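Local structure of CooT (Carboxydothermus hydrogenoformans, 6FAN) at residues E[6-11]-E[15-20]. The protein probably acts as a nickel chaperone in the maturation of carbon monoxide dehydrogenase. Residues are numbered along the deposited sequence; the frame is centred on the assembly and turned at random.
Sequences AFIVNG and ELFLER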
ATOM      1  N   ALA E   6      -8.461  -5.362   2.289  1.00 29.23           N
ATOM      2  CA  ALA E   6      -8.625  -4.527   1.085  1.00 28.61           C
ATOM      3  C   ALA E   6     -10.108  -4.325   0.743  1.00 28.98           C
ATOM      4  O   ALA E   6     -10.877  -5.287   0.740  1.00 31.97           O
ATOM      5  CB  ALA E   6      -7.897  -5.184  -0.070  1.00 28.26           C
ATOM      6  N   PHE E   7     -10.475  -3.105   0.422  1.00 33.13           N
ATOM      7  CA  PHE E   7     -11.852  -2.740   0.056  1.00 34.34           C
ATOM      8  C   PHE E   7     -11.879  -2.092  -1.320  1.00 38.51           C
ATOM      9  O   PHE E   7     -10.928  -1.378  -1.675  1.00 40.56           O
ATOM     10  CB  PHE E   7     -12.431  -1.744   1.060  1.00 33.25           C
ATOM     11  CG  PHE E   7     -12.557  -2.284   2.451  1.00 36.54           C
ATOM     12  CD1 PHE E   7     -13.782  -2.870   2.889  1.00 40.44           C
ATOM     13  CD2 PHE E   7     -11.461  -2.261   3.367  1.00 35.41           C
ATOM     14  CE1 PHE E   7     -13.908  -3.379   4.200  1.00 31.68           C
ATOM     15  CE2 PHE E   7     -11.622  -2.790   4.667  1.00 34.62           C
ATOM     16  CZ  PHE E   7     -12.840  -3.329   5.070  1.00 32.95           C
ATOM     17  N   ILE E   8     -12.952  -2.331  -2.068  1.00 35.38           N
ATOM     18  CA  ILE E   8     -13.195  -1.584  -3.322  1.00 35.81           C
ATOM     19  C   ILE E   8     -14.118  -0.427  -2.980  1.00 43.78           C
ATOM     20  O   ILE E   8     -15.178  -0.637  -2.370  1.00 49.04           O
ATOM     21  CB  ILE E   8     -13.835  -2.440  -4.441  1.00 37.25           C
ATOM     22  CG1 ILE E   8     -13.068  -3.707  -4.727  1.00 37.33           C
ATOM     23  CG2 ILE E   8     -14.062  -1.589  -5.666  1.00 36.94           C
ATOM     24  CD1 ILE E   8     -11.580  -3.549  -5.056  1.00 44.30           C
ATOM     25  N   VAL E   9     -13.715   0.782  -3.347  1.00 45.14           N
ATOM     26  CA  VAL E   9     -14.486   1.973  -3.031  1.00 57.61           C
ATOM     27  C   VAL E   9     -15.127   2.544  -4.319  1.00 59.10           C
ATOM     28  O   VAL E   9     -14.411   2.951  -5.260  1.00 69.45           O
ATOM     29  CB  VAL E   9     -13.661   3.041  -2.240  1.00 51.42           C
ATOM     30  CG1 VAL E   9     -14.352   4.412  -2.250  1.00 55.81           C
ATOM     31  CG2 VAL E   9     -13.316   2.591  -0.827  1.00 50.90           C
ATOM     32  N   ASN E  10     -16.446   2.495  -4.368  1.00 55.88           N
ATOM     33  CA  ASN E  10     -17.181   3.176  -5.450  0.50 58.19           C
ATOM     34  C   ASN E  10     -18.010   4.321  -4.830  1.00 56.66           C
ATOM     35  O   ASN E  10     -19.091   4.055  -4.265  1.00 67.46           O
ATOM     36  CB  ASN E  10     -18.101   2.175  -6.198  0.50 54.20           C
ATOM     37  CG  ASN E  10     -17.450   0.825  -6.542  0.50 52.47           C
ATOM     38  OD1 ASN E  10     -16.810   0.711  -7.581  0.50 56.39           O
ATOM     39  ND2 ASN E  10     -17.691  -0.222  -5.727  0.50 48.64           N
ATOM     40  N   GLY E  11     -17.518   5.537  -4.927  1.00 58.54           N
ATOM     41  CA  GLY E  11     -18.149   6.693  -4.302  1.00 55.57           C
ATOM     42  C   GLY E  11     -18.152   6.585  -2.794  1.00 57.82           C
ATOM     43  O   GLY E  11     -17.095   6.623  -2.208  1.00 58.80           O
ATOM     44  N   GLU E  15     -16.821  -2.274  -0.571  1.00 42.56           N
ATOM     45  CA  GLU E  15     -17.012  -3.703  -0.514  1.00 45.12           C
ATOM     46  C   GLU E  15     -15.709  -4.360  -0.142  1.00 41.31           C
ATOM     47  O   GLU E  15     -14.699  -4.119  -0.791  1.00 44.04           O
ATOM     48  CB  GLU E  15     -17.406  -4.265  -1.877  1.00 47.28           C
ATOM     49  CG  GLU E  15     -17.741  -3.287  -2.982  1.00 57.69           C
ATOM     50  CD  GLU E  15     -18.471  -4.074  -4.108  1.00 73.66           C
ATOM     51  OE1 GLU E  15     -17.895  -5.132  -4.532  1.00 62.88           O
ATOM     52  OE2 GLU E  15     -19.625  -3.693  -4.529  1.00 69.94           O
ATOM     53  N   LEU E  16     -15.756  -5.239   0.856  1.00 41.69           N
ATOM     54  CA  LEU E  16     -14.637  -6.068   1.207  1.00 41.62           C
ATOM     55  C   LEU E  16     -14.177  -6.890   0.003  1.00 46.46           C
ATOM     56  O   LEU E  16     -14.981  -7.544  -0.635  1.00 44.07           O
ATOM     57  CB  LEU E  16     -14.984  -6.970   2.379  1.00 40.48           C
ATOM     58  CG  LEU E  16     -13.879  -7.901   2.840  1.00 46.68           C
ATOM     59  CD1 LEU E  16     -12.765  -7.076   3.513  1.00 37.64           C
ATOM     60  CD2 LEU E  16     -14.514  -8.977   3.759  1.00 41.15           C
ATOM     61  N   PHE E  17     -12.889  -6.813  -0.314  1.00 39.48           N
ATOM     62  CA  PHE E  17     -12.339  -7.569  -1.435  1.00 36.39           C
ATOM     63  C   PHE E  17     -11.505  -8.746  -0.970  1.00 37.39           C
ATOM     64  O   PHE E  17     -11.603  -9.841  -1.543  1.00 40.58           O
ATOM     65  CB  PHE E  17     -11.548  -6.666  -2.387  1.00 38.32           C
ATOM     66  CG  PHE E  17     -10.957  -7.395  -3.565  1.00 43.00           C
ATOM     67  CD1 PHE E  17     -11.777  -7.880  -4.596  1.00 44.57           C
ATOM     68  CD2 PHE E  17      -9.594  -7.580  -3.662  1.00 41.77           C
ATOM     69  CE1 PHE E  17     -11.235  -8.561  -5.684  1.00 44.59           C
ATOM     70  CE2 PHE E  17      -9.012  -8.226  -4.769  1.00 42.20           C
ATOM     71  CZ  PHE E  17      -9.840  -8.714  -5.778  1.00 51.03           C
ATOM     72  N   LEU E  18     -10.711  -8.544   0.082  1.00 36.39           N
ATOM     73  CA  LEU E  18      -9.841  -9.594   0.616  1.00 32.10           C
ATOM     74  C   LEU E  18      -9.389  -9.225   2.043  1.00 33.53           C
ATOM     75  O   LEU E  18      -8.939  -8.106   2.288  1.00 34.80           O
ATOM     76  CB  LEU E  18      -8.625  -9.837  -0.315  1.00 34.67           C
ATOM     77  CG  LEU E  18      -7.793 -11.094  -0.013  1.00 36.77           C
ATOM     78  CD1 LEU E  18      -8.645 -12.371  -0.146  1.00 39.65           C
ATOM     79  CD2 LEU E  18      -6.491 -11.239  -0.794  1.00 36.59           C
ATOM     80  N   GLU E  19      -9.516 -10.162   2.956  1.00 32.01           N
ATOM     81  CA  GLU E  19      -9.156  -9.925   4.325  1.00 36.00           C
ATOM     82  C   GLU E  19      -7.772 -10.435   4.585  1.00 39.10           C
ATOM     83  O   GLU E  19      -7.284 -11.317   3.937  1.00 36.99           O
ATOM     84  CB  GLU E  19     -10.155 -10.575   5.317  1.00 36.47           C
ATOM     85  CG  GLU E  19     -11.592 -10.045   5.305  1.00 38.77           C
ATOM     86  CD  GLU E  19     -12.410 -10.242   6.598  1.00 46.82           C
ATOM     87  OE1 GLU E  19     -12.934 -11.313   6.839  1.00 53.65           O
ATOM     88  OE2 GLU E  19     -12.584  -9.313   7.377  1.00 40.58           O
ATOM     89  N   ARG E  20      -7.113  -9.773   5.490  1.00 38.25           N
ATOM     90  CA  ARG E  20      -5.774 -10.205   5.992  1.00 34.71           C
ATOM     91  C   ARG E  20      -4.738 -10.277   4.875  1.00 34.34           C
ATOM     92  O   ARG E  20      -3.946 -11.228   4.834  1.00 33.99           O
ATOM     93  CB  ARG E  20      -5.821 -11.464   6.840  1.00 38.91           C
ATOM     94  CG  ARG E  20      -7.001 -11.379   7.829  1.00 46.36           C
ATOM     95  CD  ARG E  20      -7.087 -12.583   8.633  1.00 55.52           C
ATOM     96  NE  ARG E  20      -6.147 -12.516   9.736  1.00 61.53           N
ATOM     97  CZ  ARG E  20      -6.122 -13.382  10.748  1.00 67.15           C
ATOM     98  NH1 ARG E  20      -7.045 -14.357  10.859  1.00 53.89           N
ATOM     99  NH2 ARG E  20      -5.201 -13.275  11.703  1.00 71.04           N
TER
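CG of F7 is anti to the carbonyl carbon and beside the backbone N (chi1 -63°), while CG of L16 is anti to the backbone N (chi1 180°); these torsions bring the ring and the leucine branch together. L16 CD1 thus lies over one face of the F7 ring, displaced toward the rim, in a CH-pi contact 4.3 Å from the ring centroid; F7 CD1 also reaches L16 N at 3.7 Å. With an alanine at F7, L16 CD1 would probably lose the ring face it rests on, and the contact along the L16 backbone would go. The same pair is a non-hydrogen-bonded antiparallel bridge, where the CA of F7 donates a CH...O contact to E15 O. Next to it, I8 and E15 form a hydrogen-bonded pair: I8 N donates to E15 O at 2.8 Å, and E15 N returns to I8 O at 2.9 Å. Toward A6 the register slips by one residue, a classic beta bulge in which F17 and L18 both face A6. A6 O accepts hydrogen bonds from F17 N at 2.7 Å and, weakly, from L18 N at 3.3 Å; A6 N donates to L18 O at 2.8 Å. The bulge turns CB of F17 toward strand 4-10, against I8 CG1, while the ring leads away, with I8 CD1 placed obliquely to it. This is the N-terminal beta hairpin, strand 4-10 pairing with strand 13-27. Strand 56-61 flanks strand 4-10 on its other edge, A6, L18 and F17 pack on L33 of strand 30-35, and K41 of strand 40-43 makes a cation-pi contact with F17.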